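PDB 2A6V: Emp46p from Saccharomyces cerevisiae, which takes part in the secretion of glycoproteins, as a cargo receptor whose carbohydrate recognition domain is seen here with bound potassium. Local coordinates for residues Lys9-Pro14 / Leu54-Glu59; Lys48-Ser53 / Ala201-Ser206; Gly83-Trp88 / Ile113-Asp118; Leu121-Thr126 / Gln150-Met155. All coordinates share one frame; numbering follows the deposited sequence.

Interaction 1 (Lys9-Pro14 / Leu54-Glu59)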
loop_
_atom_site.group_PDB
_atom_site.type_symbol
_atom_site.label_atom_id
_atom_site.label_comp_id
_atom_site.label_asym_id
_atom_site.label_seq_id
_atom_site.Cartn_x
_atom_site.Cartn_y
_atom_site.Cartn_z
ATOM N N LYS A 9 2.573 -3.730 17.481
ATOM C CA LYS A 9 1.228 -3.161 17.609
ATOM C C LYS A 9 1.179 -1.702 17.235
ATOM O O LYS A 9 0.211 -1.249 16.624
ATOM C CB LYS A 9 0.704 -3.336 19.034
ATOM C CG LYS A 9 0.327 -4.760 19.360
ATOM C CD LYS A 9 -0.130 -4.870 20.806
ATOM C CE LYS A 9 -0.974 -6.110 21.015
ATOM N NZ LYS A 9 -0.205 -7.331 20.686
ATOM N N GLY A 10 2.231 -0.967 17.591
ATOM C CA GLY A 10 2.309 0.460 17.315
ATOM C C GLY A 10 2.327 0.836 15.841
ATOM O O GLY A 10 1.942 1.944 15.482
ATOM N N TYR A 11 2.775 -0.088 14.992
ATOM C CA TYR A 11 2.809 0.133 13.551
ATOM C C TYR A 11 1.923 -0.856 12.785
ATOM O O TYR A 11 2.163 -1.156 11.614
ATOM C CB TYR A 11 4.253 0.024 13.081
ATOM C CG TYR A 11 5.136 1.167 13.546
ATOM C CD1 TYR A 11 5.351 2.264 12.732
ATOM C CD2 TYR A 11 5.751 1.143 14.787
ATOM C CE1 TYR A 11 6.152 3.332 13.139
ATOM C CE2 TYR A 11 6.562 2.201 15.207
ATOM C CZ TYR A 11 6.759 3.283 14.379
ATOM O OH TYR A 11 7.575 4.323 14.806
ATOM N N SER A 12 0.885 -1.353 13.440
ATOM C CA SER A 12 -0.102 -2.239 12.825
ATOM C C SER A 12 -1.502 -1.696 12.986
ATOM O O SER A 12 -1.738 -0.775 13.774
ATOM C CB SER A 12 -0.035 -3.641 13.447
ATOM O OG SER A 12 1.268 -4.190 13.372
ATOM N N LEU A 13 -2.422 -2.197 12.182
ATOM C CA LEU A 13 -3.835 -1.974 12.440
ATOM C C LEU A 13 -4.259 -2.935 13.533
ATOM O O LEU A 13 -3.791 -4.071 13.594
ATOM C CB LEU A 13 -4.687 -2.222 11.192
ATOM C CG LEU A 13 -4.727 -1.100 10.162
ATOM C CD1 LEU A 13 -5.448 -1.575 8.894
ATOM C CD2 LEU A 13 -5.379 0.204 10.737
ATOM N N PRO A 14 -5.184 -2.505 14.382
ATOM C CA PRO A 14 -5.763 -3.426 15.354
ATOM C C PRO A 14 -6.659 -4.393 14.599
ATOM O O PRO A 14 -6.941 -4.177 13.409
ATOM C CB PRO A 14 -6.576 -2.497 16.261
ATOM C CG PRO A 14 -7.005 -1.425 15.369
ATOM C CD PRO A 14 -5.821 -1.179 14.429
ATOM N N LEU A 54 -5.021 5.385 4.262
ATOM C CA LEU A 54 -4.666 5.064 5.634
ATOM C C LEU A 54 -3.177 5.244 5.737
ATOM O O LEU A 54 -2.433 4.576 5.043
ATOM C CB LEU A 54 -5.041 3.633 6.007
ATOM C CG LEU A 54 -6.534 3.348 5.977
ATOM C CD1 LEU A 54 -6.774 1.869 5.955
ATOM C CD2 LEU A 54 -7.222 3.985 7.170
ATOM N N TRP A 55 -2.744 6.135 6.608
ATOM C CA TRP A 55 -1.318 6.357 6.827
ATOM C C TRP A 55 -0.975 6.208 8.302
ATOM O O TRP A 55 -1.683 6.711 9.173
ATOM C CB TRP A 55 -0.915 7.760 6.362
ATOM C CG TRP A 55 -0.846 7.949 4.881
ATOM C CD1 TRP A 55 -1.803 8.473 4.074
ATOM C CD2 TRP A 55 0.270 7.646 4.046
ATOM N NE1 TRP A 55 -1.349 8.515 2.780
ATOM C CE2 TRP A 55 -0.075 8.014 2.737
ATOM C CE3 TRP A 55 1.549 7.122 4.282
ATOM C CZ2 TRP A 55 0.788 7.841 1.665
ATOM C CZ3 TRP A 55 2.413 6.952 3.199
ATOM C CH2 TRP A 55 2.025 7.328 1.920
ATOM N N LEU A 56 0.103 5.502 8.606
ATOM C CA LEU A 56 0.624 5.507 9.976
ATOM C C LEU A 56 1.202 6.876 10.302
ATOM O O LEU A 56 1.946 7.456 9.513
ATOM C CB LEU A 56 1.697 4.436 10.170
ATOM C CG LEU A 56 1.152 3.078 10.548
ATOM C CD1 LEU A 56 2.132 2.002 10.149
ATOM C CD2 LEU A 56 0.849 3.003 12.062
ATOM N N LYS A 57 0.836 7.409 11.461
ATOM C CA LYS A 57 1.348 8.705 11.918
ATOM C C LYS A 57 2.861 8.656 12.248
ATOM O O LYS A 57 3.613 9.475 11.733
ATOM C CB LYS A 57 0.542 9.228 13.114
ATOM C CG LYS A 57 -0.897 9.646 12.811
ATOM C CD LYS A 57 -1.624 10.123 14.091
ATOM C CE LYS A 57 -3.119 10.267 13.853
ATOM N NZ LYS A 57 -3.871 10.522 15.145
ATOM N N PRO A 58 3.316 7.698 13.049
ATOM C CA PRO A 58 4.747 7.656 13.384
ATOM C C PRO A 58 5.557 7.161 12.194
ATOM O O PRO A 58 5.120 6.244 11.499
ATOM C CB PRO A 58 4.814 6.641 14.515
ATOM C CG PRO A 58 3.674 5.737 14.294
ATOM C CD PRO A 58 2.600 6.576 13.659
ATOM N N GLU A 59 6.702 7.775 11.949
ATOM C CA GLU A 59 7.664 7.228 10.995
ATOM C C GLU A 59 8.310 5.992 11.598
ATOM O O GLU A 59 8.504 5.909 12.808
ATOM C CB GLU A 59 8.744 8.258 10.653
ATOM C CG GLU A 59 8.174 9.507 10.027
ATOM C CD GLU A 59 9.204 10.337 9.304
ATOM O OE1 GLU A 59 10.333 10.466 9.819
ATOM O OE2 GLU A 59 8.861 10.874 8.226
#

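Interaction 2 (Lys48-Ser53 / Ala201-Ser206)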
loop_
_atom_site.group_PDB
_atom_site.type_symbol
_atom_site.label_atom_id
_atom_site.label_comp_id
_atom_site.label_asym_id
_atom_site.label_seq_id
_atom_site.Cartn_x
_atom_site.Cartn_y
_atom_site.Cartn_z
ATOM N N LYS A 48 -18.896 6.514 -5.743
ATOM C CA LYS A 48 -18.466 6.792 -7.102
ATOM C C LYS A 48 -17.428 7.904 -7.077
ATOM O O LYS A 48 -17.647 8.964 -6.447
ATOM C CB LYS A 48 -19.694 7.229 -7.928
ATOM C CG LYS A 48 -20.720 6.155 -8.075
ATOM C CD LYS A 48 -22.063 6.695 -8.590
ATOM C CE LYS A 48 -22.141 6.765 -10.088
ATOM N NZ LYS A 48 -23.540 7.147 -10.534
ATOM N N ASN A 49 -16.302 7.683 -7.756
ATOM C CA ASN A 49 -15.246 8.698 -7.875
ATOM C C ASN A 49 -14.768 9.204 -6.531
ATOM O O ASN A 49 -14.693 10.422 -6.312
ATOM C CB ASN A 49 -15.730 9.874 -8.760
ATOM C CG ASN A 49 -15.775 9.522 -10.220
ATOM O OD1 ASN A 49 -14.772 9.135 -10.793
ATOM N ND2 ASN A 49 -16.929 9.709 -10.847
ATOM N N THR A 50 -14.447 8.276 -5.636
ATOM C CA THR A 50 -13.899 8.600 -4.322
ATOM C C THR A 50 -12.451 8.157 -4.189
ATOM O O THR A 50 -12.012 7.238 -4.889
ATOM C CB THR A 50 -14.726 7.977 -3.182
ATOM O OG1 THR A 50 -14.914 6.571 -3.390
ATOM C CG2 THR A 50 -16.126 8.568 -3.097
ATOM N N LYS A 51 -11.749 8.813 -3.269
ATOM C CA LYS A 51 -10.375 8.534 -2.863
ATOM C C LYS A 51 -10.404 8.228 -1.381
ATOM O O LYS A 51 -11.249 8.738 -0.643
ATOM C CB LYS A 51 -9.507 9.787 -3.003
ATOM C CG LYS A 51 -9.015 10.149 -4.355
ATOM C CD LYS A 51 -8.304 11.516 -4.321
ATOM C CE LYS A 51 -7.857 11.869 -5.749
ATOM N NZ LYS A 51 -7.060 13.134 -5.962
ATOM N N GLY A 52 -9.458 7.441 -0.913
ATOM C CA GLY A 52 -9.263 7.236 0.511
ATOM C C GLY A 52 -7.884 6.716 0.805
ATOM O O GLY A 52 -7.251 6.135 -0.079
ATOM N N SER A 53 -7.432 6.909 2.033
ATOM C CA SER A 53 -6.082 6.517 2.441
ATOM C C SER A 53 -5.993 6.210 3.913
ATOM O O SER A 53 -6.813 6.683 4.709
ATOM C CB SER A 53 -5.049 7.600 2.091
ATOM O OG SER A 53 -5.380 8.861 2.666
ATOM N N ALA A 201 -6.227 4.553 -2.350
ATOM C CA ALA A 201 -6.871 4.107 -3.563
ATOM C C ALA A 201 -7.765 5.177 -4.108
ATOM O O ALA A 201 -8.143 6.104 -3.400
ATOM C CB ALA A 201 -7.663 2.841 -3.317
ATOM N N ILE A 202 -8.088 5.053 -5.383
ATOM C CA ILE A 202 -9.073 5.885 -6.039
ATOM C C ILE A 202 -9.835 4.998 -7.028
ATOM O O ILE A 202 -9.264 4.102 -7.640
ATOM C CB ILE A 202 -8.386 7.083 -6.746
ATOM C CG1 ILE A 202 -9.432 8.063 -7.285
ATOM C CG2 ILE A 202 -7.436 6.625 -7.866
ATOM C CD1 ILE A 202 -8.796 9.295 -7.926
ATOM N N ASN A 203 -11.134 5.229 -7.153
ATOM C CA ASN A 203 -11.963 4.522 -8.101
ATOM C C ASN A 203 -12.571 5.517 -9.097
ATOM O O ASN A 203 -12.084 6.644 -9.233
ATOM C CB ASN A 203 -13.008 3.665 -7.368
ATOM C CG ASN A 203 -14.103 4.487 -6.733
ATOM O OD1 ASN A 203 -14.098 5.707 -6.827
ATOM N ND2 ASN A 203 -15.058 3.807 -6.064
ATOM N N ASP A 204 -13.602 5.078 -9.819
ATOM C CA ASP A 204 -14.336 5.921 -10.760
ATOM C C ASP A 204 -15.827 5.669 -10.565
ATOM O O ASP A 204 -16.239 5.147 -9.521
ATOM C CB ASP A 204 -13.812 5.749 -12.207
ATOM C CG ASP A 204 -14.052 4.373 -12.800
ATOM O OD1 ASP A 204 -14.934 3.653 -12.320
ATOM O OD2 ASP A 204 -13.375 3.949 -13.787
ATOM N N ALA A 205 -16.638 6.066 -11.540
ATOM C CA ALA A 205 -18.074 5.972 -11.376
ATOM C C ALA A 205 -18.607 4.552 -11.330
ATOM O O ALA A 205 -19.756 4.354 -10.938
ATOM C CB ALA A 205 -18.801 6.766 -12.484
ATOM N N SER A 206 -17.793 3.579 -11.729
ATOM C CA SER A 206 -18.167 2.165 -11.633
ATOM C C SER A 206 -18.096 1.631 -10.196
ATOM O O SER A 206 -18.519 0.516 -9.932
ATOM C CB SER A 206 -17.291 1.311 -12.556
ATOM O OG SER A 206 -17.317 1.782 -13.900
HETATM O O HOH W 1 -15.988 8.171 -13.622
#

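Interaction 3 (Gly83-Trp88 / Ile113-Asp118)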
loop_
_atom_site.group_PDB
_atom_site.type_symbol
_atom_site.label_atom_id
_atom_site.label_comp_id
_atom_site.label_asym_id
_atom_site.label_seq_id
_atom_site.Cartn_x
_atom_site.Cartn_y
_atom_site.Cartn_z
ATOM N N GLY A 83 -8.727 3.416 -12.069
ATOM C CA GLY A 83 -8.641 3.326 -10.628
ATOM C C GLY A 83 -7.645 2.284 -10.200
ATOM O O GLY A 83 -7.302 1.381 -10.950
ATOM N N GLY A 84 -7.166 2.403 -8.976
ATOM C CA GLY A 84 -6.183 1.475 -8.470
ATOM C C GLY A 84 -5.911 1.659 -7.000
ATOM O O GLY A 84 -6.408 2.608 -6.385
ATOM N N LEU A 85 -5.098 0.752 -6.451
ATOM C CA LEU A 85 -4.776 0.622 -5.042
ATOM C C LEU A 85 -3.258 0.607 -4.868
ATOM O O LEU A 85 -2.551 -0.205 -5.478
ATOM C CB LEU A 85 -5.391 -0.668 -4.521
ATOM C CG LEU A 85 -4.952 -1.151 -3.146
ATOM C CD1 LEU A 85 -5.371 -0.235 -2.017
ATOM C CD2 LEU A 85 -5.530 -2.548 -2.885
ATOM N N ALA A 86 -2.744 1.520 -4.064
ATOM C CA ALA A 86 -1.307 1.716 -3.859
ATOM C C ALA A 86 -0.888 1.443 -2.433
ATOM O O ALA A 86 -1.628 1.762 -1.490
ATOM C CB ALA A 86 -0.888 3.126 -4.279
ATOM N N PHE A 87 0.300 0.873 -2.274
ATOM C CA PHE A 87 0.948 0.695 -0.986
ATOM C C PHE A 87 2.248 1.458 -1.022
ATOM O O PHE A 87 3.015 1.287 -1.967
ATOM C CB PHE A 87 1.170 -0.786 -0.717
ATOM C CG PHE A 87 -0.104 -1.546 -0.663
ATOM C CD1 PHE A 87 -0.850 -1.576 0.505
ATOM C CD2 PHE A 87 -0.586 -2.212 -1.778
ATOM C CE1 PHE A 87 -2.049 -2.255 0.546
ATOM C CE2 PHE A 87 -1.778 -2.887 -1.732
ATOM C CZ PHE A 87 -2.521 -2.910 -0.562
ATOM N N TRP A 88 2.500 2.246 0.013
ATOM C CA TRP A 88 3.545 3.245 0.002
ATOM C C TRP A 88 4.548 3.042 1.129
ATOM O O TRP A 88 4.170 2.718 2.274
ATOM C CB TRP A 88 2.949 4.626 0.213
ATOM C CG TRP A 88 1.901 5.044 -0.739
ATOM C CD1 TRP A 88 0.567 4.881 -0.579
ATOM C CD2 TRP A 88 2.075 5.720 -1.992
ATOM N NE1 TRP A 88 -0.111 5.401 -1.652
ATOM C CE2 TRP A 88 0.796 5.922 -2.537
ATOM C CE3 TRP A 88 3.187 6.187 -2.706
ATOM C CZ2 TRP A 88 0.591 6.575 -3.758
ATOM C CZ3 TRP A 88 2.976 6.823 -3.935
ATOM C CH2 TRP A 88 1.686 7.004 -4.436
ATOM N N ILE A 113 3.881 0.575 -4.621
ATOM C CA ILE A 113 3.514 -0.730 -5.142
ATOM C C ILE A 113 2.045 -0.644 -5.502
ATOM O O ILE A 113 1.193 -0.409 -4.632
ATOM C CB ILE A 113 3.788 -1.849 -4.110
ATOM C CG1 ILE A 113 5.290 -1.861 -3.749
ATOM C CG2 ILE A 113 3.304 -3.183 -4.637
ATOM C CD1 ILE A 113 5.676 -2.860 -2.668
ATOM N N LEU A 114 1.728 -0.820 -6.776
ATOM C CA LEU A 114 0.462 -0.438 -7.313
ATOM C C LEU A 114 -0.257 -1.634 -7.898
ATOM O O LEU A 114 0.318 -2.364 -8.703
ATOM C CB LEU A 114 0.676 0.619 -8.390
ATOM C CG LEU A 114 -0.539 1.091 -9.147
ATOM C CD1 LEU A 114 -1.566 1.774 -8.258
ATOM C CD2 LEU A 114 -0.074 2.041 -10.242
ATOM N N LEU A 115 -1.511 -1.836 -7.490
ATOM C CA LEU A 115 -2.451 -2.756 -8.098
ATOM C C LEU A 115 -3.368 -1.949 -8.983
ATOM O O LEU A 115 -4.127 -1.097 -8.501
ATOM C CB LEU A 115 -3.280 -3.515 -7.066
ATOM C CG LEU A 115 -2.550 -4.663 -6.380
ATOM C CD1 LEU A 115 -1.340 -4.191 -5.558
ATOM C CD2 LEU A 115 -3.472 -5.470 -5.554
ATOM N N ARG A 116 -3.280 -2.167 -10.289
ATOM C CA ARG A 116 -4.123 -1.452 -11.241
ATOM C C ARG A 116 -4.163 -2.228 -12.541
ATOM O O ARG A 116 -3.553 -3.295 -12.652
ATOM C CB ARG A 116 -3.613 -0.029 -11.476
ATOM C CG ARG A 116 -2.409 0.127 -12.386
ATOM C CD ARG A 116 -2.359 1.483 -13.101
ATOM N NE ARG A 116 -1.217 1.574 -14.006
ATOM C CZ ARG A 116 -1.196 2.298 -15.115
ATOM N NH1 ARG A 116 -2.254 3.032 -15.466
ATOM N NH2 ARG A 116 -0.112 2.284 -15.890
ATOM N N LEU A 117 -4.907 -1.695 -13.495
ATOM C CA LEU A 117 -4.843 -2.169 -14.870
ATOM C C LEU A 117 -3.758 -1.380 -15.561
ATOM O O LEU A 117 -3.962 -0.241 -16.005
ATOM C CB LEU A 117 -6.196 -2.014 -15.550
ATOM C CG LEU A 117 -7.381 -2.623 -14.804
ATOM C CD1 LEU A 117 -8.608 -2.589 -15.628
ATOM C CD2 LEU A 117 -7.101 -4.028 -14.355
ATOM N N ASP A 118 -2.571 -1.953 -15.584
ATOM C CA ASP A 118 -1.468 -1.304 -16.242
ATOM C C ASP A 118 -1.778 -1.216 -17.733
ATOM O O ASP A 118 -2.463 -2.064 -18.281
ATOM C CB ASP A 118 -0.192 -2.083 -15.984
ATOM C CG ASP A 118 0.980 -1.501 -16.704
ATOM O OD1 ASP A 118 1.633 -0.597 -16.177
ATOM O OD2 ASP A 118 1.305 -1.903 -17.832
HETATM O O HOH W 2 -6.357 0.875 -13.449
#

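Interaction 4 (Leu121-Thr126 / Gln150-Met155)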
loop_
_atom_site.group_PDB
_atom_site.type_symbol
_atom_site.label_atom_id
_atom_site.label_comp_id
_atom_site.label_asym_id
_atom_site.label_seq_id
_atom_site.Cartn_x
_atom_site.Cartn_y
_atom_site.Cartn_z
ATOM N N LEU A 121 0.392 -4.228 -19.292
ATOM C CA LEU A 121 0.301 -5.549 -18.629
ATOM C C LEU A 121 -1.121 -5.975 -18.291
ATOM O O LEU A 121 -1.414 -7.168 -18.057
ATOM C CB LEU A 121 1.069 -5.534 -17.325
ATOM C CG LEU A 121 2.567 -5.292 -17.362
ATOM C CD1 LEU A 121 3.082 -5.100 -15.936
ATOM C CD2 LEU A 121 3.268 -6.424 -18.044
ATOM N N GLY A 122 -2.004 -4.997 -18.173
ATOM C CA GLY A 122 -3.300 -5.219 -17.588
ATOM C C GLY A 122 -3.179 -5.415 -16.082
ATOM O O GLY A 122 -2.332 -4.823 -15.428
ATOM N N GLU A 123 -4.039 -6.283 -15.579
ATOM C CA GLU A 123 -4.239 -6.527 -14.151
ATOM C C GLU A 123 -2.940 -7.019 -13.514
ATOM O O GLU A 123 -2.423 -8.085 -13.858
ATOM C CB GLU A 123 -5.345 -7.549 -14.025
ATOM C CG GLU A 123 -6.164 -7.431 -12.779
ATOM C CD GLU A 123 -7.412 -8.303 -12.782
ATOM O OE1 GLU A 123 -7.994 -8.392 -11.695
ATOM O OE2 GLU A 123 -7.806 -8.908 -13.816
ATOM N N SER A 124 -2.359 -6.208 -12.641
ATOM C CA SER A 124 -0.980 -6.400 -12.239
ATOM C C SER A 124 -0.589 -5.671 -10.971
ATOM O O SER A 124 -1.320 -4.775 -10.517
ATOM C CB SER A 124 -0.042 -5.937 -13.372
ATOM O OG SER A 124 -0.215 -4.553 -13.619
ATOM N N VAL A 125 0.556 -6.084 -10.408
ATOM C CA VAL A 125 1.331 -5.346 -9.439
ATOM C C VAL A 125 2.493 -4.723 -10.196
ATOM O O VAL A 125 3.236 -5.424 -10.879
ATOM C CB VAL A 125 1.889 -6.276 -8.317
ATOM C CG1 VAL A 125 2.706 -5.505 -7.318
ATOM C CG2 VAL A 125 0.780 -7.009 -7.616
ATOM N N THR A 126 2.646 -3.421 -10.090
ATOM C CA THR A 126 3.811 -2.710 -10.619
ATOM C C THR A 126 4.448 -1.891 -9.529
ATOM O O THR A 126 3.738 -1.265 -8.731
ATOM C CB THR A 126 3.462 -1.837 -11.845
ATOM O OG1 THR A 126 2.267 -1.066 -11.604
ATOM C CG2 THR A 126 3.174 -2.722 -13.063
ATOM N N GLN A 150 -4.366 -11.159 -10.453
ATOM C CA GLN A 150 -5.811 -10.960 -10.527
ATOM C C GLN A 150 -6.335 -10.463 -9.175
ATOM O O GLN A 150 -6.169 -11.124 -8.144
ATOM C CB GLN A 150 -6.528 -12.255 -10.925
ATOM C CG GLN A 150 -7.966 -12.041 -11.298
ATOM C CD GLN A 150 -8.681 -13.294 -11.767
ATOM O OE1 GLN A 150 -9.858 -13.234 -12.107
ATOM N NE2 GLN A 150 -7.977 -14.407 -11.829
ATOM N N TYR A 151 -6.951 -9.292 -9.192
ATOM C CA TYR A 151 -7.500 -8.682 -7.963
ATOM C C TYR A 151 -8.962 -8.177 -8.121
ATOM O O TYR A 151 -9.661 -8.087 -7.122
ATOM C CB TYR A 151 -6.596 -7.540 -7.433
ATOM C CG TYR A 151 -6.589 -6.347 -8.332
ATOM C CD1 TYR A 151 -7.570 -5.371 -8.224
ATOM C CD2 TYR A 151 -5.634 -6.218 -9.339
ATOM C CE1 TYR A 151 -7.602 -4.276 -9.087
ATOM C CE2 TYR A 151 -5.646 -5.140 -10.215
ATOM C CZ TYR A 151 -6.630 -4.157 -10.076
ATOM O OH TYR A 151 -6.703 -3.093 -10.960
ATOM N N GLN A 152 -9.434 -7.818 -9.308
ATOM C CA GLN A 152 -10.749 -7.192 -9.396
ATOM C C GLN A 152 -11.844 -8.161 -9.006
ATOM O O GLN A 152 -11.813 -9.347 -9.357
ATOM C CB GLN A 152 -11.047 -6.640 -10.784
ATOM C CG GLN A 152 -10.230 -5.429 -11.162
ATOM C CD GLN A 152 -10.812 -4.743 -12.361
ATOM O OE1 GLN A 152 -11.203 -5.413 -13.327
ATOM N NE2 GLN A 152 -10.856 -3.421 -12.333
ATOM N N ASP A 153 -12.806 -7.610 -8.284
ATOM C CA ASP A 153 -14.093 -8.238 -7.980
ATOM C C ASP A 153 -13.935 -9.619 -7.316
ATOM O O ASP A 153 -14.343 -10.661 -7.843
ATOM C CB ASP A 153 -14.988 -8.266 -9.215
ATOM C CG ASP A 153 -16.434 -8.563 -8.875
ATOM O OD1 ASP A 153 -16.843 -8.343 -7.712
ATOM O OD2 ASP A 153 -17.218 -9.039 -9.713
ATOM N N SER A 154 -13.345 -9.573 -6.134
ATOM C CA SER A 154 -13.133 -10.748 -5.273
ATOM C C SER A 154 -13.582 -10.443 -3.866
ATOM O O SER A 154 -13.130 -9.476 -3.275
ATOM C CB SER A 154 -11.657 -11.125 -5.246
ATOM O OG SER A 154 -11.474 -12.322 -4.511
ATOM N N MET A 155 -14.489 -11.258 -3.333
ATOM C CA MET A 155 -14.760 -11.266 -1.898
ATOM C C MET A 155 -13.571 -11.823 -1.129
ATOM O O MET A 155 -13.306 -11.455 0.016
ATOM C CB MET A 155 -15.989 -12.137 -1.582
ATOM C CG MET A 155 -17.285 -11.707 -2.219
ATOM S SD MET A 155 -18.578 -12.920 -1.827
ATOM C CE MET A 155 -18.169 -14.280 -2.889
#

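Interaction 1 (Lys9-Pro14 / Leu54-Glu59)
The phenol hydroxyl of Tyr11 donates a hydrogen bond to the backbone carbonyl of Glu59, OH to O 2.7 Å. The donor stands well above the carbonyl plane, 40° out of it, while the same oxygen lies at the edge of the tyrosine ring and near its plane. Tyrosine suits this place because a rigid ring carries a polar tip beyond a greasy flank: the bond is made at the far end, and the carbons behind it pack. Pro58 supplies the partner surface. Its CG comes 3.6 Å from Tyr11 CE1 and its CB equally close to the hydroxyl, the proline ring passing the phenol antiparallel to it. Proline offers a compact apolar edge without a backbone N-H. Nearer the main chain Leu56 takes over, lying across Tyr11 and roughly perpendicular to it. With CG beside its own backbone N (chi1 -87°), its two methyls fork towards the bend at residues 10 and 11: CD1 reaches Tyr11 O at 3.5 Å, and CD2 lies 3.7 Å from Gly10 O. Tyr11 O, covered in this way by a methyl, is a buried carbonyl with no hydrogen-bond partner. Around the contact, Tyr60 meets the Tyr11 ring edge to face, and Trp29 packs on Leu56. The short 3-10 turn at Lys9 and Gly10 thus sets an aromatic side chain against the end of strand 51-56, where the N-terminal segment lies against the rim of the beta sandwich characteristic of legume-like lectins.

Interaction 2 (Lys48-Ser53 / Ala201-Ser206)
Lys51 and Ile202 face each other across an antiparallel strand pair in one sheet of the lectin beta sandwich, and here the packing is tight. The two chains run alongside each other, Lys51 CE pressing to 3.5 Å from Ile202 CD1. Lysine serves because its long methylene chain covers the isoleucine while NZ travels on to Thr98 OG1. Next along the strands, Gly52 and Ala201 form a hydrogen-bonded pair, with Ala201 N to Gly52 O 3.0 Å.

Beyond the paired strands, Asn203 extends the pairing with its side chain. A first torsion of 72° lodges CG between its backbone N and carbonyl carbon, and OD1 takes the N-H of Thr50 at 2.9 Å; Asn203 N returns a bond to Thr50 O. ND2 meanwhile donates to the carbonyls of Gly47 and Glu208, so both ends of the amide are used.

The outer end is looser and more exposed. The bent aliphatic chain of Lys48 lies over Ala205, and Asn49 N donates to Asp204 O at 3.1 Å, from far above the carbonyl plane. Asp204 OD1 accepts from Ser206 N in an Asx turn, while OD2 bonds with Thr81 OG1. A water there donates to Asn49 OD1 and accepts from Ala205 N at 3.0 Å.

Interaction 3 (Gly83-Trp88 / Ile113-Asp118)
The Phe87 ring meets Leu115 at its edge, where CD1 of the leucine lies near the ring plane, 4.1 Å from Phe87 CE2. The carbonyl oxygen of Ile113 approaches the ring obliquely, 3.8 Å from Phe87 CD2. A second flat group, the guanidinium of Arg116, has Asp118 CA over one face. A chi1 of 77° starts the Arg116 chain off close to both backbone arms, and from there it extends to NE, carrying its charge away from strand 84-88. NH2 forms a salt bridge with Asp119 OD1, its stronger partner, and a long, weak one with Asp118 OD1. At its nearest atoms the side chain comes within about 5 Å of a bound potassium ion, and it lies close to Tyr128, one of the ion's ligands.

Two interior strands of an antiparallel sheet in the lectin sandwich join here. The backbone bonds are short and straight: Leu115 N reaches Leu85 O at 2.8 Å with an angle of 171° at the hydrogen, and Ile113 N reaches Phe87 O at 2.9 Å. Leu85, Phe87, Ile113 and Leu115 share one face, where large apolar groups suit the interior, with Leu160 of strand 158-165 in the other sheet packing on Phe87 and Ile113. On the other face, Leu114 CD1 comes 3.6 Å from Leu85 O, with the small Ala86 and Gly84 beside this methyl. Gly84 has no side chain, which suits the tight space where its CA lies 3.3 Å from Leu115 O, beside Arg116 CB. At the corner where the chain turns, a water donates to Gly83 O and accepts from Leu117 N, 3.0 Å away.

Interaction 4 (Leu121-Thr126 / Gln150-Met155)
The backbones of the two segments come nearest at Glu123 and Gln150, whose CA atoms are 5.9 Å apart, where the chain turns a corner at Glu123 before strand 124-131 and meets the loop that follows strand 145-148. At this edge of the lectin beta sandwich, a single carboxylate oxygen accepts from two successive backbone N-H groups of the loop. Glu123 OE1 accepts from Gln152 N at 2.8 Å, nearly along its own C-O axis and almost straight at the hydrogen (175°). It also accepts from Tyr151 N at 2.9 Å, which comes from above the carboxylate plane. Glutamate fits because its length spans the gap: with CG turned opposite the backbone N (chi1 -150°) and the rest of the chain extended, it reaches the loop. The other oxygen, OE2, forms a salt bridge with Arg78, which probably helps to keep the group charged. Arg78 also takes the Gln152 carbonyl, so it braces both partners.

Tyr151 lies beside the carboxylate, its ring nearly perpendicular to it, with OE1 over one face toward the rim. Gln152 uses its own amide away from the glutamate, accepting from Gly79 N. Ser124 turns the opposite way and donates OG to Gly122 O at 2.8 Å. Glu123 CG lies by the CD2-CE2 side of the tyrosine ring, 3.5 Å from Tyr151 CE2.

In the fold
From the N terminus, interaction 1 closes the first loop, bringing residues 9-14 to the end of strand 51-56. Interaction 2 starts from the beginning of that strand and reaches strand 196-202, closing a loop of nearly 150 residues; the two cross because residues 48-53 fall inside the loop of interaction 1. Interactions 3 and 4 both nest within the loop of interaction 2 and follow each other in series. Interactions 2 and 3 pair neighbouring strands of one sheet, in which strand 84-90 also adjoins strand 196-202. Interaction 4 ties the start of the next strand, 124-131, to the loop after strand 145-148, while Trp55 and Trp88 link interaction 1 to interaction 3.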